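Local coordinates for protein probable transcriptional regulator PhnF (Escherichia coli, PDB 2FA1) that is probably a GntR/HutC-family transcriptional regulator from the operon for alkylphosphonate uptake and C-P lyase, seen here as its C-terminal effector-binding domain, at residues 108-112 with 113-117. Residues are numbered along the deposited sequence; the frame is centred on the assembly and turned at random.
Sequences RRAQA and KECQR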
loop_
_atom_site.group_PDB
_atom_site.type_symbol
_atom_site.label_atom_id
_atom_site.label_comp_id
_atom_site.label_asym_id
_atom_site.label_seq_id
_atom_site.Cartn_x
_atom_site.Cartn_y
_atom_site.Cartn_z
ATOM N N ARG A 108 8.111 -7.766 -0.893
ATOM C CA ARG A 108 9.074 -8.861 -0.743
ATOM C C ARG A 108 10.127 -8.852 -1.800
ATOM O O ARG A 108 10.157 -7.970 -2.651
ATOM C CB ARG A 108 8.324 -10.161 -0.664
ATOM C CG ARG A 108 7.579 -10.503 -1.960
ATOM C CD ARG A 108 7.318 -12.006 -1.882
ATOM N NE ARG A 108 6.558 -12.542 -3.030
ATOM C CZ ARG A 108 5.238 -12.467 -3.170
ATOM N NH1 ARG A 108 4.618 -13.021 -4.214
ATOM N NH2 ARG A 108 4.529 -11.835 -2.267
ATOM N N ARG A 109 11.099 -9.745 -1.644
ATOM C CA ARG A 109 12.273 -9.721 -2.526
ATOM C C ARG A 109 12.030 -10.806 -3.537
ATOM O O ARG A 109 11.739 -11.929 -3.159
ATOM C CB ARG A 109 13.597 -9.878 -1.718
ATOM C CG ARG A 109 14.064 -8.491 -1.141
ATOM C CD ARG A 109 15.384 -8.517 -0.414
ATOM N NE ARG A 109 15.276 -9.203 0.863
ATOM C CZ ARG A 109 16.276 -9.333 1.751
ATOM N NH1 ARG A 109 17.470 -8.823 1.489
ATOM N NH2 ARG A 109 16.072 -9.959 2.919
ATOM N N ALA A 110 12.114 -10.471 -4.833
ATOM C CA ALA A 110 11.719 -11.398 -5.902
ATOM C C ALA A 110 12.657 -12.575 -5.987
ATOM O O ALA A 110 13.852 -12.404 -5.875
ATOM C CB ALA A 110 11.765 -10.691 -7.249
ATOM N N GLN A 111 12.051 -13.749 -6.193
ATOM C CA GLN A 111 12.787 -14.959 -6.486
ATOM C C GLN A 111 12.098 -15.844 -7.541
ATOM O O GLN A 111 10.842 -15.767 -7.792
ATOM C CB GLN A 111 13.125 -15.720 -5.188
ATOM C CG GLN A 111 14.126 -14.966 -4.263
ATOM C CD GLN A 111 14.456 -15.826 -3.045
ATOM O OE1 GLN A 111 13.647 -15.936 -2.147
ATOM N NE2 GLN A 111 15.645 -16.416 -3.025
ATOM N N ALA A 112 12.941 -16.657 -8.187
ATOM C CA ALA A 112 12.461 -17.746 -9.063
ATOM C C ALA A 112 11.502 -17.220 -10.132
ATOM O O ALA A 112 11.876 -16.366 -10.966
ATOM C CB ALA A 112 11.761 -18.850 -8.197
ATOM N N LYS A 113 10.268 -17.701 -10.127
ATOM C CA LYS A 113 9.416 -17.372 -11.274
ATOM C C LYS A 113 8.991 -15.905 -11.273
ATOM O O LYS A 113 8.745 -15.384 -12.357
ATOM C CB LYS A 113 8.174 -18.248 -11.362
ATOM C CG LYS A 113 6.995 -17.924 -10.398
ATOM C CD LYS A 113 7.292 -17.753 -8.862
ATOM C CE LYS A 113 7.454 -19.089 -8.091
ATOM N NZ LYS A 113 8.448 -20.014 -8.723
ATOM N N GLU A 114 9.003 -15.238 -10.113
ATOM C CA GLU A 114 8.788 -13.789 -10.077
ATOM C C GLU A 114 9.887 -13.058 -10.833
ATOM O O GLU A 114 9.591 -12.111 -11.604
ATOM C CB GLU A 114 8.728 -13.298 -8.618
ATOM C CG GLU A 114 7.573 -13.851 -7.822
ATOM C CD GLU A 114 7.818 -13.720 -6.324
ATOM O OE1 GLU A 114 8.985 -13.438 -5.856
ATOM O OE2 GLU A 114 6.827 -13.948 -5.615
ATOM N N CYS A 115 11.147 -13.489 -10.689
ATOM C CA CYS A 115 12.276 -12.830 -11.377
ATOM C C CYS A 115 12.155 -13.133 -12.866
ATOM O O CYS A 115 12.526 -12.304 -13.696
ATOM C CB CYS A 115 13.646 -13.310 -10.944
ATOM S SG CYS A 115 14.070 -12.948 -9.271
ATOM N N GLN A 116 11.604 -14.316 -13.200
ATOM C CA GLN A 116 11.494 -14.682 -14.621
ATOM C C GLN A 116 10.423 -13.858 -15.295
ATOM O O GLN A 116 10.697 -13.227 -16.366
ATOM C CB GLN A 116 11.306 -16.217 -14.834
ATOM C CG GLN A 116 11.073 -16.605 -16.328
ATOM C CD GLN A 116 10.814 -18.121 -16.563
ATOM O OE1 GLN A 116 10.549 -18.558 -17.697
ATOM N NE2 GLN A 116 10.876 -18.907 -15.509
ATOM N N ARG A 117 9.253 -13.818 -14.680
ATOM C CA ARG A 117 8.156 -13.045 -15.309
ATOM C C ARG A 117 8.417 -11.538 -15.339
ATOM O O ARG A 117 8.062 -10.901 -16.354
ATOM C CB ARG A 117 6.774 -13.343 -14.750
ATOM C CG ARG A 117 6.493 -14.834 -14.614
ATOM C CD ARG A 117 4.991 -15.074 -14.415
ATOM N NE ARG A 117 4.723 -16.420 -14.873
ATOM C CZ ARG A 117 4.530 -17.492 -14.121
ATOM N NH1 ARG A 117 4.503 -17.416 -12.783
ATOM N NH2 ARG A 117 4.304 -18.645 -14.743
HETATM O O HOH W 1 9.793 -13.803 -3.176
#
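Arg108 and Glu114 face each other across a strand-to-helix turn of the UTRA domain, where strand 98-109, outermost in the antiparallel sheet of this chain, gives way to helix 113-118. Their salt bridge is side-on: both NE and NH1 of Arg108 donate to a single oxygen, with NH1 2.8 Å from Glu114 OE2. The acceptor lies almost in the guanidinium plane, whereas both nitrogens reach OE2 on its syn side from one face of the carboxylate; the two planes are 35° apart. A chi1 of 65° sets Arg108 CG between its backbone N and carbonyl carbon, and the chain then runs extended to NE, crossing Glu114 at about a right angle.

The other carboxylate oxygen ties the same side chain back to the turn. Gln111 N donates to Glu114 OE1 at 3.1 Å, on the anti side, and an angle of 167° makes this bond straighter than the Arg108 pair, both of which are more bent. A water lies within hydrogen-bonding distance of both Glu114 OE1 and Arg109 O. Two donors on OE2 and a backbone amide on OE1 would limit rotation of the carboxylate and probably favour its ionised form. Leu126 of strand 125-135 and Leu148 of strand 143-150 also touch Glu114.

Apolar contact is modest: buried Ala110 sets CB 3.8 Å from Cys115 SG, and Ile120 also packs on Ala110.

Backbone bonds start the helix. Ala112 occupies the N-cap position, and Glu114 N makes a weak bond to Gln111 O. Ala112 O accepts a weak bond from Cys115 N and a stronger one from Gln116 N, 3.0 Å from Ala112 O.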